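Local coordinates for toll-like receptor 13 (Mus musculus, PDB 4Z0C), which recognises bacterial 23S ribosomal RNA as an innate immune receptor and signals through MYD88 and TRAF6, using the leucine-rich-repeat ectodomain of this chain for recognition, at residues 96-101 with 123-128; 78-83 with 101-106; 143-148 with 169-174; 198-203 with 222-227. One frame throughout, in Å; residues are numbered along the deposited sequence.

Contact 1: 96-101 with 123-128; sequences QSVNNS and KDAFTP. With NAG (2-acetamido-2-deoxy-beta-D-glucopyranose), chain L.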
loop_
_atom_site.group_PDB
_atom_site.type_symbol
_atom_site.label_atom_id
_atom_site.label_comp_id
_atom_site.label_asym_id
_atom_site.label_seq_id
_atom_site.Cartn_x
_atom_site.Cartn_y
_atom_site.Cartn_z
ATOM N N GLN A 96 -37.475 15.885 20.111
ATOM C CA GLN A 96 -37.302 16.883 21.186
ATOM C C GLN A 96 -38.115 16.612 22.439
ATOM O O GLN A 96 -37.730 17.010 23.531
ATOM C CB GLN A 96 -37.609 18.299 20.694
ATOM C CG GLN A 96 -36.656 18.813 19.630
ATOM C CD GLN A 96 -37.076 20.160 19.089
ATOM O OE1 GLN A 96 -37.192 21.135 19.839
ATOM N NE2 GLN A 96 -37.269 20.237 17.779
ATOM N N SER A 97 -39.254 15.957 22.286
ATOM C CA SER A 97 -40.039 15.556 23.440
ATOM C C SER A 97 -40.631 14.207 23.115
ATOM O O SER A 97 -40.857 13.896 21.950
ATOM C CB SER A 97 -41.130 16.580 23.749
ATOM O OG SER A 97 -41.811 16.978 22.573
ATOM N N VAL A 98 -40.872 13.400 24.138
ATOM C CA VAL A 98 -41.413 12.069 23.917
ATOM C C VAL A 98 -42.861 11.973 24.401
ATOM O O VAL A 98 -43.165 12.200 25.568
ATOM C CB VAL A 98 -40.531 10.999 24.581
ATOM C CG1 VAL A 98 -41.048 9.620 24.266
ATOM C CG2 VAL A 98 -39.098 11.134 24.084
ATOM N N ASN A 99 -43.750 11.644 23.474
ATOM C CA ASN A 99 -45.169 11.580 23.756
ATOM C C ASN A 99 -45.611 10.133 23.938
ATOM O O ASN A 99 -44.782 9.231 23.999
ATOM C CB ASN A 99 -45.938 12.246 22.622
ATOM C CG ASN A 99 -45.431 13.648 22.326
ATOM O OD1 ASN A 99 -45.041 14.383 23.237
ATOM N ND2 ASN A 99 -45.403 14.011 21.044
ATOM N N ASN A 100 -46.916 9.922 24.038
ATOM C CA ASN A 100 -47.473 8.603 24.311
ATOM C C ASN A 100 -47.620 7.738 23.052
ATOM O O ASN A 100 -48.715 7.278 22.723
ATOM C CB ASN A 100 -48.813 8.808 24.991
ATOM C CG ASN A 100 -48.685 9.669 26.231
ATOM O OD1 ASN A 100 -48.058 9.271 27.211
ATOM N ND2 ASN A 100 -49.221 10.885 26.169
ATOM N N SER A 101 -46.509 7.526 22.346
ATOM C CA SER A 101 -46.499 6.793 21.077
ATOM C C SER A 101 -46.237 5.277 21.138
ATOM O O SER A 101 -46.195 4.617 20.107
ATOM C CB SER A 101 -45.459 7.438 20.160
ATOM O OG SER A 101 -45.470 8.853 20.282
ATOM N N LYS A 123 -45.476 11.873 31.258
ATOM C CA LYS A 123 -45.657 11.003 32.413
ATOM C C LYS A 123 -46.088 9.583 32.054
ATOM O O LYS A 123 -45.661 8.617 32.689
ATOM C CB LYS A 123 -46.714 11.614 33.333
ATOM C CG LYS A 123 -46.695 11.077 34.747
ATOM C CD LYS A 123 -47.722 11.796 35.627
ATOM C CE LYS A 123 -49.038 11.998 34.893
ATOM N NZ LYS A 123 -50.042 10.954 35.257
ATOM N N ASP A 124 -46.930 9.458 31.036
ATOM C CA ASP A 124 -47.506 8.161 30.678
ATOM C C ASP A 124 -46.943 7.574 29.396
ATOM O O ASP A 124 -47.523 6.635 28.841
ATOM C CB ASP A 124 -49.021 8.260 30.543
ATOM C CG ASP A 124 -49.687 8.699 31.822
ATOM O OD1 ASP A 124 -49.427 8.064 32.871
ATOM O OD2 ASP A 124 -50.458 9.682 31.780
ATOM N N ALA A 125 -45.832 8.129 28.913
ATOM C CA ALA A 125 -45.269 7.663 27.652
ATOM C C ALA A 125 -44.939 6.170 27.698
ATOM O O ALA A 125 -45.239 5.453 26.763
ATOM C CB ALA A 125 -44.068 8.479 27.271
ATOM N N PHE A 126 -44.388 5.699 28.814
ATOM C CA PHE A 126 -43.847 4.334 28.899
ATOM C C PHE A 126 -44.768 3.269 29.517
ATOM O O PHE A 126 -44.351 2.121 29.698
ATOM C CB PHE A 126 -42.490 4.357 29.634
ATOM C CG PHE A 126 -41.458 5.202 28.962
ATOM C CD1 PHE A 126 -41.390 5.263 27.571
ATOM C CD2 PHE A 126 -40.563 5.953 29.705
ATOM C CE1 PHE A 126 -40.433 6.043 26.940
ATOM C CE2 PHE A 126 -39.603 6.741 29.078
ATOM C CZ PHE A 126 -39.542 6.783 27.696
ATOM N N THR A 127 -46.002 3.650 29.849
ATOM C CA THR A 127 -46.989 2.713 30.417
ATOM C C THR A 127 -47.175 1.348 29.712
ATOM O O THR A 127 -47.212 0.314 30.390
ATOM C CB THR A 127 -48.371 3.391 30.610
ATOM O OG1 THR A 127 -48.222 4.547 31.450
ATOM C CG2 THR A 127 -49.338 2.429 31.270
ATOM N N PRO A 128 -47.258 1.325 28.362
ATOM C CA PRO A 128 -47.372 0.000 27.727
ATOM C C PRO A 128 -46.095 -0.850 27.835
ATOM O O PRO A 128 -46.146 -2.045 27.551
ATOM C CB PRO A 128 -47.644 0.328 26.251
ATOM C CG PRO A 128 -48.071 1.746 26.221
ATOM C CD PRO A 128 -47.390 2.416 27.375
HETATM C C1 NAG L . -44.772 15.297 20.865
HETATM C C2 NAG L . -43.985 15.231 19.549
HETATM C C3 NAG L . -43.471 16.591 19.084
HETATM C C4 NAG L . -44.516 17.694 19.233
HETATM C C5 NAG L . -45.224 17.608 20.584
HETATM C C6 NAG L . -46.360 18.627 20.706
HETATM C C7 NAG L . -42.756 13.225 18.927
HETATM C C8 NAG L . -41.368 12.692 18.724
HETATM N N2 NAG L . -42.866 14.318 19.673
HETATM O O3 NAG L . -43.092 16.485 17.730
HETATM O O4 NAG L . -43.866 18.943 19.124
HETATM O O5 NAG L . -45.748 16.312 20.783
HETATM O O6 NAG L . -47.504 18.192 19.999
HETATM O O7 NAG L . -43.713 12.652 18.414
#

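Contact 2: 78-83 with 101-106; sequences AFRGLE and SFEGLS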
loop_
_atom_site.group_PDB
_atom_site.type_symbol
_atom_site.label_atom_id
_atom_site.label_comp_id
_atom_site.label_asym_id
_atom_site.label_seq_id
_atom_site.Cartn_x
_atom_site.Cartn_y
_atom_site.Cartn_z
ATOM N N ALA A 78 -48.301 4.679 16.375
ATOM C CA ALA A 78 -47.211 4.351 15.445
ATOM C C ALA A 78 -46.795 2.882 15.421
ATOM O O ALA A 78 -46.702 2.266 14.348
ATOM C CB ALA A 78 -46.010 5.219 15.720
ATOM N N PHE A 79 -46.591 2.324 16.611
ATOM C CA PHE A 79 -46.106 0.953 16.765
ATOM C C PHE A 79 -47.184 -0.092 17.121
ATOM O O PHE A 79 -46.862 -1.136 17.700
ATOM C CB PHE A 79 -44.987 0.922 17.804
ATOM C CG PHE A 79 -43.910 1.927 17.548
ATOM C CD1 PHE A 79 -42.988 1.734 16.522
ATOM C CD2 PHE A 79 -43.805 3.071 18.332
ATOM C CE1 PHE A 79 -41.979 2.674 16.289
ATOM C CE2 PHE A 79 -42.801 4.019 18.100
ATOM C CZ PHE A 79 -41.892 3.817 17.088
ATOM N N ARG A 80 -48.450 0.192 16.812
ATOM C CA ARG A 80 -49.517 -0.782 17.096
ATOM C C ARG A 80 -49.356 -2.100 16.333
ATOM O O ARG A 80 -48.916 -2.116 15.184
ATOM C CB ARG A 80 -50.917 -0.184 16.896
ATOM C CG ARG A 80 -51.560 0.234 18.223
ATOM C CD ARG A 80 -52.806 1.113 18.091
ATOM N NE ARG A 80 -53.220 1.641 19.395
ATOM C CZ ARG A 80 -53.679 0.896 20.398
ATOM N NH1 ARG A 80 -53.794 -0.418 20.252
ATOM N NH2 ARG A 80 -54.024 1.460 21.551
ATOM N N GLY A 81 -49.715 -3.203 16.983
ATOM C CA GLY A 81 -49.562 -4.522 16.393
ATOM C C GLY A 81 -48.175 -5.134 16.525
ATOM O O GLY A 81 -48.012 -6.333 16.302
ATOM N N LEU A 82 -47.180 -4.332 16.907
ATOM C CA LEU A 82 -45.799 -4.814 17.030
ATOM C C LEU A 82 -45.534 -5.497 18.369
ATOM O O LEU A 82 -44.618 -5.117 19.098
ATOM C CB LEU A 82 -44.791 -3.670 16.826
ATOM C CG LEU A 82 -44.734 -3.065 15.424
ATOM C CD1 LEU A 82 -43.543 -2.101 15.233
ATOM C CD2 LEU A 82 -44.678 -4.196 14.412
ATOM N N GLU A 83 -46.317 -6.521 18.676
ATOM C CA GLU A 83 -46.280 -7.137 20.000
ATOM C C GLU A 83 -45.141 -8.137 20.235
ATOM O O GLU A 83 -44.974 -8.649 21.342
ATOM C CB GLU A 83 -47.641 -7.755 20.343
ATOM C CG GLU A 83 -48.353 -7.034 21.488
ATOM C CD GLU A 83 -49.400 -6.033 21.015
ATOM O OE1 GLU A 83 -50.463 -5.941 21.663
ATOM O OE2 GLU A 83 -49.144 -5.313 20.023
ATOM N N SER A 101 -46.509 7.526 22.346
ATOM C CA SER A 101 -46.499 6.793 21.077
ATOM C C SER A 101 -46.237 5.277 21.138
ATOM O O SER A 101 -46.195 4.617 20.107
ATOM C CB SER A 101 -45.459 7.438 20.160
ATOM O OG SER A 101 -45.470 8.853 20.282
ATOM N N PHE A 102 -46.138 4.720 22.334
ATOM C CA PHE A 102 -45.673 3.340 22.528
ATOM C C PHE A 102 -46.675 2.206 22.763
ATOM O O PHE A 102 -46.274 1.128 23.206
ATOM C CB PHE A 102 -44.597 3.342 23.616
ATOM C CG PHE A 102 -43.496 4.313 23.337
ATOM C CD1 PHE A 102 -42.506 4.005 22.407
ATOM C CD2 PHE A 102 -43.512 5.575 23.905
ATOM C CE1 PHE A 102 -41.505 4.908 22.122
ATOM C CE2 PHE A 102 -42.513 6.482 23.613
ATOM C CZ PHE A 102 -41.507 6.147 22.718
ATOM N N GLU A 103 -47.959 2.432 22.498
ATOM C CA GLU A 103 -48.932 1.360 22.693
ATOM C C GLU A 103 -48.663 0.183 21.740
ATOM O O GLU A 103 -48.357 0.365 20.565
ATOM C CB GLU A 103 -50.365 1.879 22.521
ATOM C CG GLU A 103 -51.409 1.108 23.346
ATOM C CD GLU A 103 -51.443 1.496 24.838
ATOM O OE1 GLU A 103 -51.270 2.692 25.166
ATOM O OE2 GLU A 103 -51.647 0.595 25.683
ATOM N N GLY A 104 -48.766 -1.024 22.282
ATOM C CA GLY A 104 -48.545 -2.242 21.527
ATOM C C GLY A 104 -47.193 -2.883 21.751
ATOM O O GLY A 104 -46.980 -4.049 21.419
ATOM N N LEU A 105 -46.272 -2.142 22.351
ATOM C CA LEU A 105 -44.905 -2.634 22.462
ATOM C C LEU A 105 -44.745 -3.463 23.721
ATOM O O LEU A 105 -43.819 -3.244 24.505
ATOM C CB LEU A 105 -43.916 -1.474 22.421
ATOM C CG LEU A 105 -43.911 -0.790 21.055
ATOM C CD1 LEU A 105 -43.205 0.546 21.127
ATOM C CD2 LEU A 105 -43.253 -1.697 19.999
ATOM N N SER A 106 -45.639 -4.436 23.886
ATOM C CA SER A 106 -45.774 -5.140 25.163
ATOM C C SER A 106 -44.656 -6.141 25.427
ATOM O O SER A 106 -44.555 -6.682 26.531
ATOM C CB SER A 106 -47.164 -5.796 25.300
ATOM O OG SER A 106 -47.247 -6.995 24.558
#

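Contact 3: 143-148 with 169-174; sequences SDFSGI and MYLDHS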
loop_
_atom_site.group_PDB
_atom_site.type_symbol
_atom_site.label_atom_id
_atom_site.label_comp_id
_atom_site.label_asym_id
_atom_site.label_seq_id
_atom_site.Cartn_x
_atom_site.Cartn_y
_atom_site.Cartn_z
ATOM N N SER A 143 -32.449 18.400 31.412
ATOM C CA SER A 143 -31.958 19.024 32.636
ATOM C C SER A 143 -32.896 18.772 33.833
ATOM O O SER A 143 -32.477 18.818 34.988
ATOM C CB SER A 143 -31.762 20.521 32.402
ATOM O OG SER A 143 -32.857 21.060 31.685
ATOM N N ASP A 144 -34.153 18.474 33.532
ATOM C CA ASP A 144 -35.170 18.180 34.531
ATOM C C ASP A 144 -35.228 16.683 34.825
ATOM O O ASP A 144 -35.896 15.923 34.126
ATOM C CB ASP A 144 -36.535 18.688 34.049
ATOM C CG ASP A 144 -37.655 18.497 35.086
ATOM O OD1 ASP A 144 -37.380 18.125 36.255
ATOM O OD2 ASP A 144 -38.827 18.728 34.709
ATOM N N PHE A 145 -34.522 16.270 35.866
ATOM C CA PHE A 145 -34.480 14.872 36.269
ATOM C C PHE A 145 -35.806 14.379 36.886
ATOM O O PHE A 145 -36.190 13.217 36.682
ATOM C CB PHE A 145 -33.314 14.668 37.236
ATOM C CG PHE A 145 -33.079 13.242 37.628
ATOM C CD1 PHE A 145 -32.989 12.251 36.672
ATOM C CD2 PHE A 145 -32.901 12.901 38.958
ATOM C CE1 PHE A 145 -32.750 10.937 37.031
ATOM C CE2 PHE A 145 -32.663 11.591 39.322
ATOM C CZ PHE A 145 -32.582 10.608 38.352
ATOM N N SER A 146 -36.525 15.262 37.587
ATOM C CA SER A 146 -37.832 14.894 38.178
ATOM C C SER A 146 -38.770 14.337 37.136
ATOM O O SER A 146 -39.409 13.313 37.360
ATOM C CB SER A 146 -38.513 16.080 38.881
ATOM O OG SER A 146 -37.781 16.503 40.023
ATOM N N GLY A 147 -38.839 15.010 35.992
ATOM C CA GLY A 147 -39.681 14.575 34.889
ATOM C C GLY A 147 -39.331 13.200 34.342
ATOM O O GLY A 147 -40.212 12.445 33.959
ATOM N N ILE A 148 -38.042 12.886 34.273
ATOM C CA ILE A 148 -37.615 11.563 33.826
ATOM C C ILE A 148 -38.051 10.511 34.841
ATOM O O ILE A 148 -38.553 9.458 34.469
ATOM C CB ILE A 148 -36.078 11.471 33.618
ATOM C CG1 ILE A 148 -35.609 12.516 32.609
ATOM C CG2 ILE A 148 -35.699 10.070 33.142
ATOM C CD1 ILE A 148 -36.217 12.318 31.245
ATOM N N MET A 169 -28.423 18.787 36.654
ATOM C CA MET A 169 -27.659 19.593 37.588
ATOM C C MET A 169 -28.024 19.160 38.992
ATOM O O MET A 169 -27.177 19.149 39.880
ATOM C CB MET A 169 -27.990 21.073 37.394
ATOM C CG MET A 169 -27.004 22.041 38.023
ATOM S SD MET A 169 -27.094 23.679 37.265
ATOM C CE MET A 169 -26.912 23.269 35.529
ATOM N N TYR A 170 -29.296 18.806 39.186
ATOM C CA TYR A 170 -29.773 18.391 40.501
ATOM C C TYR A 170 -30.553 17.081 40.483
ATOM O O TYR A 170 -31.267 16.789 39.530
ATOM C CB TYR A 170 -30.647 19.495 41.100
ATOM C CG TYR A 170 -29.908 20.797 41.246
ATOM C CD1 TYR A 170 -28.904 20.932 42.192
ATOM C CD2 TYR A 170 -30.196 21.890 40.429
ATOM C CE1 TYR A 170 -28.202 22.105 42.327
ATOM C CE2 TYR A 170 -29.496 23.083 40.565
ATOM C CZ TYR A 170 -28.504 23.179 41.524
ATOM O OH TYR A 170 -27.784 24.338 41.688
ATOM N N LEU A 171 -30.434 16.306 41.557
ATOM C CA LEU A 171 -31.290 15.142 41.736
ATOM C C LEU A 171 -32.667 15.567 42.255
ATOM O O LEU A 171 -32.900 16.746 42.513
ATOM C CB LEU A 171 -30.654 14.115 42.681
ATOM C CG LEU A 171 -29.546 13.192 42.161
ATOM C CD1 LEU A 171 -29.260 13.434 40.681
ATOM C CD2 LEU A 171 -28.293 13.305 42.999
ATOM N N ASP A 172 -33.582 14.607 42.368
ATOM C CA ASP A 172 -34.952 14.878 42.812
ATOM C C ASP A 172 -35.157 14.601 44.315
ATOM O O ASP A 172 -34.528 13.701 44.876
ATOM C CB ASP A 172 -35.934 14.058 41.965
ATOM C CG ASP A 172 -37.339 14.051 42.540
ATOM O OD1 ASP A 172 -37.634 13.156 43.360
ATOM O OD2 ASP A 172 -38.145 14.933 42.173
ATOM N N HIS A 173 -36.044 15.361 44.962
ATOM C CA HIS A 173 -36.234 15.220 46.412
ATOM C C HIS A 173 -37.655 14.981 46.920
ATOM O O HIS A 173 -38.019 15.446 47.996
ATOM C CB HIS A 173 -35.553 16.363 47.157
ATOM C CG HIS A 173 -34.076 16.391 46.941
ATOM N ND1 HIS A 173 -33.209 15.563 47.627
ATOM C CD2 HIS A 173 -33.311 17.105 46.082
ATOM C CE1 HIS A 173 -31.978 15.784 47.214
ATOM N NE2 HIS A 173 -32.010 16.716 46.275
ATOM N N SER A 174 -38.451 14.256 46.141
ATOM C CA SER A 174 -39.697 13.684 46.633
ATOM C C SER A 174 -39.484 12.183 46.684
ATOM O O SER A 174 -38.918 11.612 45.757
ATOM C CB SER A 174 -40.874 14.033 45.723
ATOM O OG SER A 174 -40.699 15.307 45.133
HETATM O O HOH W 1 -31.046 19.806 36.979
#

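Contact 4: 198-203 with 222-227; sequences ALSLPN and LKTLPQ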
loop_
_atom_site.group_PDB
_atom_site.type_symbol
_atom_site.label_atom_id
_atom_site.label_comp_id
_atom_site.label_asym_id
_atom_site.label_seq_id
_atom_site.Cartn_x
_atom_site.Cartn_y
_atom_site.Cartn_z
ATOM N N ALA A 198 -34.012 10.814 48.799
ATOM C CA ALA A 198 -35.386 10.620 48.352
ATOM C C ALA A 198 -35.536 9.616 47.208
ATOM O O ALA A 198 -36.631 9.438 46.657
ATOM C CB ALA A 198 -35.984 11.955 47.953
ATOM N N LEU A 199 -34.438 8.965 46.841
ATOM C CA LEU A 199 -34.464 8.007 45.744
ATOM C C LEU A 199 -34.032 6.625 46.225
ATOM O O LEU A 199 -32.872 6.397 46.497
ATOM C CB LEU A 199 -33.575 8.490 44.596
ATOM C CG LEU A 199 -33.566 7.559 43.383
ATOM C CD1 LEU A 199 -34.974 7.417 42.824
ATOM C CD2 LEU A 199 -32.594 8.048 42.308
ATOM N N SER A 200 -34.972 5.707 46.382
ATOM C CA SER A 200 -34.605 4.380 46.862
ATOM C C SER A 200 -34.291 3.422 45.722
ATOM O O SER A 200 -35.162 3.097 44.912
ATOM C CB SER A 200 -35.703 3.802 47.743
ATOM O OG SER A 200 -35.533 4.219 49.087
ATOM N N LEU A 201 -33.045 2.959 45.679
ATOM C CA LEU A 201 -32.593 2.052 44.631
ATOM C C LEU A 201 -32.017 0.793 45.250
ATOM O O LEU A 201 -30.803 0.577 45.214
ATOM C CB LEU A 201 -31.549 2.746 43.762
ATOM C CG LEU A 201 -32.073 4.053 43.173
ATOM C CD1 LEU A 201 -31.006 4.761 42.395
ATOM C CD2 LEU A 201 -33.251 3.741 42.287
ATOM N N PRO A 202 -32.900 -0.058 45.798
ATOM C CA PRO A 202 -32.506 -1.209 46.617
ATOM C C PRO A 202 -31.658 -2.230 45.865
ATOM O O PRO A 202 -30.865 -2.933 46.496
ATOM C CB PRO A 202 -33.851 -1.844 46.995
ATOM C CG PRO A 202 -34.797 -1.404 45.909
ATOM C CD PRO A 202 -34.354 -0.023 45.550
ATOM N N ASN A 203 -31.790 -2.278 44.540
ATOM C CA ASN A 203 -31.060 -3.265 43.747
ATOM C C ASN A 203 -29.937 -2.715 42.858
ATOM O O ASN A 203 -29.399 -3.438 42.019
ATOM C CB ASN A 203 -32.032 -4.124 42.943
ATOM C CG ASN A 203 -32.856 -5.024 43.831
ATOM O OD1 ASN A 203 -32.340 -5.604 44.793
ATOM N ND2 ASN A 203 -34.147 -5.136 43.532
ATOM N N LEU A 222 -25.348 8.175 50.099
ATOM C CA LEU A 222 -25.483 6.928 49.349
ATOM C C LEU A 222 -26.004 5.737 50.174
ATOM O O LEU A 222 -26.011 4.608 49.677
ATOM C CB LEU A 222 -24.138 6.563 48.700
ATOM C CG LEU A 222 -23.441 7.582 47.780
ATOM C CD1 LEU A 222 -22.104 7.030 47.321
ATOM C CD2 LEU A 222 -24.300 7.979 46.581
ATOM N N LYS A 223 -26.404 5.982 51.428
ATOM C CA LYS A 223 -26.978 4.950 52.318
ATOM C C LYS A 223 -28.067 4.150 51.639
ATOM O O LYS A 223 -28.160 2.919 51.754
ATOM C CB LYS A 223 -27.579 5.615 53.563
ATOM C CG LYS A 223 -28.782 4.876 54.165
ATOM C CD LYS A 223 -28.400 3.997 55.340
ATOM C CE LYS A 223 -29.463 4.059 56.426
ATOM N NZ LYS A 223 -28.877 4.219 57.790
ATOM N N THR A 224 -28.866 4.885 50.888
ATOM C CA THR A 224 -30.006 4.358 50.184
ATOM C C THR A 224 -29.652 3.407 49.011
ATOM O O THR A 224 -30.549 2.847 48.365
ATOM C CB THR A 224 -30.852 5.545 49.716
ATOM O OG1 THR A 224 -32.236 5.207 49.772
ATOM C CG2 THR A 224 -30.494 5.911 48.324
ATOM N N LEU A 225 -28.357 3.233 48.730
ATOM C CA LEU A 225 -27.904 2.242 47.741
ATOM C C LEU A 225 -27.074 1.137 48.408
ATOM O O LEU A 225 -25.848 1.084 48.254
ATOM C CB LEU A 225 -27.077 2.895 46.631
ATOM C CG LEU A 225 -27.470 4.276 46.111
ATOM C CD1 LEU A 225 -26.492 4.693 45.016
ATOM C CD2 LEU A 225 -28.871 4.287 45.579
ATOM N N PRO A 226 -27.746 0.255 49.164
ATOM C CA PRO A 226 -27.041 -0.708 50.019
ATOM C C PRO A 226 -26.372 -1.847 49.253
ATOM O O PRO A 226 -25.502 -2.517 49.817
ATOM C CB PRO A 226 -28.160 -1.255 50.911
ATOM C CG PRO A 226 -29.395 -1.139 50.067
ATOM C CD PRO A 226 -29.214 0.107 49.254
ATOM N N GLN A 227 -26.792 -2.079 48.010
ATOM C CA GLN A 227 -26.236 -3.157 47.198
ATOM C C GLN A 227 -25.122 -2.698 46.226
ATOM O O GLN A 227 -24.635 -3.490 45.413
ATOM C CB GLN A 227 -27.355 -3.824 46.399
ATOM C CG GLN A 227 -28.181 -4.807 47.203
ATOM C CD GLN A 227 -27.316 -5.780 47.972
ATOM O OE1 GLN A 227 -27.072 -5.596 49.162
ATOM N NE2 GLN A 227 -26.855 -6.827 47.302
HETATM O O HOH W 2 -28.259 -0.607 46.093
#

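Contact 1: 96-101 with 123-128
Asn100 and Ala125 bring the two backbones together, their CA atoms 4.1 Å apart. Each chain is turning here: Asn100 is the centre of an inverse gamma turn just after strand 97-98, while Asp124 to Thr127 form a type I beta turn. The methyl group of Ala125 packs against the Asn99 carbonyl, its CB 3.4 Å from Asn99 O. On the buried side, Val98 extends the apolar patch with CG1 at 4.4 Å from Ala125 CB, its chi1 of -176° turning that branch toward the alanine. The end of the Asn100 side chain approaches the Asp124-Ala125 peptide, although the orientation of its amide is doubtful. Asn99 points away from 123-128 and carries the glycan, with ND2 bonded to NAG C1 at 1.4 Å. Its CG stands beside the backbone N (chi1 -53°), and the sugar folds back along its own strand, where NAG N2 donates to Ser97 O at 3.1 Å with an N-H...O angle of 151°. The same sugar is also hydrogen-bonded to Ile74 N and Trp72 O, and so bridges to the preceding repeat. Val98 pairs through its backbone with His120 and His122. A short outer strand beside that of the next repeat, followed by a turn that stacks on its neighbour, is characteristic of the leucine-rich-repeat solenoid, here between repeats 3 and 4.

Contact 2: 78-83 with 101-106
Phe79, Leu105 and Phe102 make the apolar centre of this contact. Phe79 has CG beside its backbone N (chi1 -51°), which lays the ring along segment 101-106, and Leu105 CD1 meets the base of that side chain at 3.8 Å from Phe79 CB. The ring edge bearing CD2 faces Ser101 O nearly in plane, 3.4 Å away, and Phe79 CE2 comes to 4.3 Å from Phe102 CD1, the approach being oblique. Leu105 uses its other branch as well: CD2 comes to 4.0 Å from Leu82 CB, so one leucine fork touches both apolar residues of the opposite turn. At the outer side Arg80 is extended from CG to NE and runs in the same direction as Glu103. Contact is made through the aliphatic part of the glutamate, whose CG lies over one face of the guanidinium, 3.2 Å from Arg80 NH2. The two charged planes are only 16° apart, yet Arg80 NH2 and Glu103 OE1 remain 4.7 Å from each other, leaving at most a loose attraction. Glu83 bends at chi2 (98°), its CG 3.3 Å from Ser106 OG. Both segments turn through type II beta turns, 79-82 and 102-105, closest where the CA atoms of Arg80 and Gly104 stand 4.8 Å apart. The first leads from strand 73-74 to strand 87-89 and the second from strand 97-98 to strand 110-112. Leu82 in turn packs on Phe55 and Leu105 on Leu129.

Contact 3: 143-148 with 169-174
Phe145 leaves its backbone with CG trans to the N (chi1 -174°), which lays its ring against the chain at 170-172. Asp172 takes the same course (chi1 168°), and this raises its carboxylate to the first turn of the helix. There Ser146 OG donates to Asp172 OD2 (2.7 Å), which accepts through its anti lone pair, the one away from the other oxygen. That second oxygen serves its own loop: Ser174 N donates to Asp172 OD1 at 3.1 Å from above the carboxylate plane (53° out of it), closing an Asx turn. A salt bridge from Arg176 NE to OD1 further fixes the group and probably favours its charged form. Under this polar link the edge of the Phe145 ring meets the backbone, with CD2 3.9 Å from Asp172 N, while Leu171 CD1 comes to 4.1 Å from Phe145 CD2, the two side chains crossing at a slant. At the Ser143-Met169 end a water joins the two segments, donating to Ser143 O at 2.6 Å and accepting from Met169 N at 2.8 Å. The backbones of 143-146 and 169-172 run almost parallel. Asp144 caps helix 145-152 through a weak bond from Gly147 N. Phe145, on that helix, reaches inward to an edge-to-face contact with Phe186, just past strand 183-185, whereas 169-174 leads from strand 160-162 into strand 176-177.

Contact 4: 198-203 with 222-227
Thr224 presses against Leu199 and Ser200 at the tight end of this contact. Its methyl CG2 lies just 3.0 Å from Leu199 O, and its chi1 of -145° is away from a staggered value, which suggests either strain or an uncertain rotamer. Thr224 OG1 and Ser200 OG approach to 3.5 Å on the more exposed side. Further into the protein Leu201 and Leu225 lie side by side, pointing the same way. Both have CG beside the backbone N, and the CD2 branch of Leu225 is laid along its partner, 3.6 Å from Leu201 CB.

Beyond the leucines the fit becomes looser around Pro226, which approaches the other segment through its ring carbons, CG standing 4.3 Å from Pro202 O, and a water bridges the two backbones. It donates to Leu201 O at 2.9 Å and accepts from Gln227 N at 2.8 Å, thus serving two main-chain groups that do not bond to each other directly. Gln227 makes a local close approach within this part: chi1 (-79°) puts its CG 3.3 Å from Pro202 O, and the bend at chi2 then carries the amide away.

Each segment is tied to a further loop by asparagine: Asn203 ND2 donates to Val179 O, and Asn250 ND2 donates to Pro226 O. Strand 199-200 also bonds through Ser200 to Arg176 and Leu178. Successive Leu-Pro loops, with leucines turned inward and prolines at the surface, here form neighbouring coils of the leucine-rich-repeat solenoid as each heads for its next strand, 206-208 or 230-232.

Contacts 1 and 2 interlock along the chain, share Ser101 and have centres 12 Å apart. Phe126 CE1 of contact 1 packs 3.9 Å from Phe102 CE2 of contact 2, linking the two contacts through their phenylalanines. Contacts 3 and 4 follow in series, centres 16 Å apart, and touch where Ala198 CB sits 3.6 Å from His173 C. Between contacts 1 and 3 the nearest atoms are about 6 Å apart, without touching. None meets the bound RNA: its nearest atoms are about 16, 17, 18 and 28 Å from contacts 1 to 4. The sugar on Asn99 lies in contact 1 and comes within about 5 Å of the side chain of Ser101.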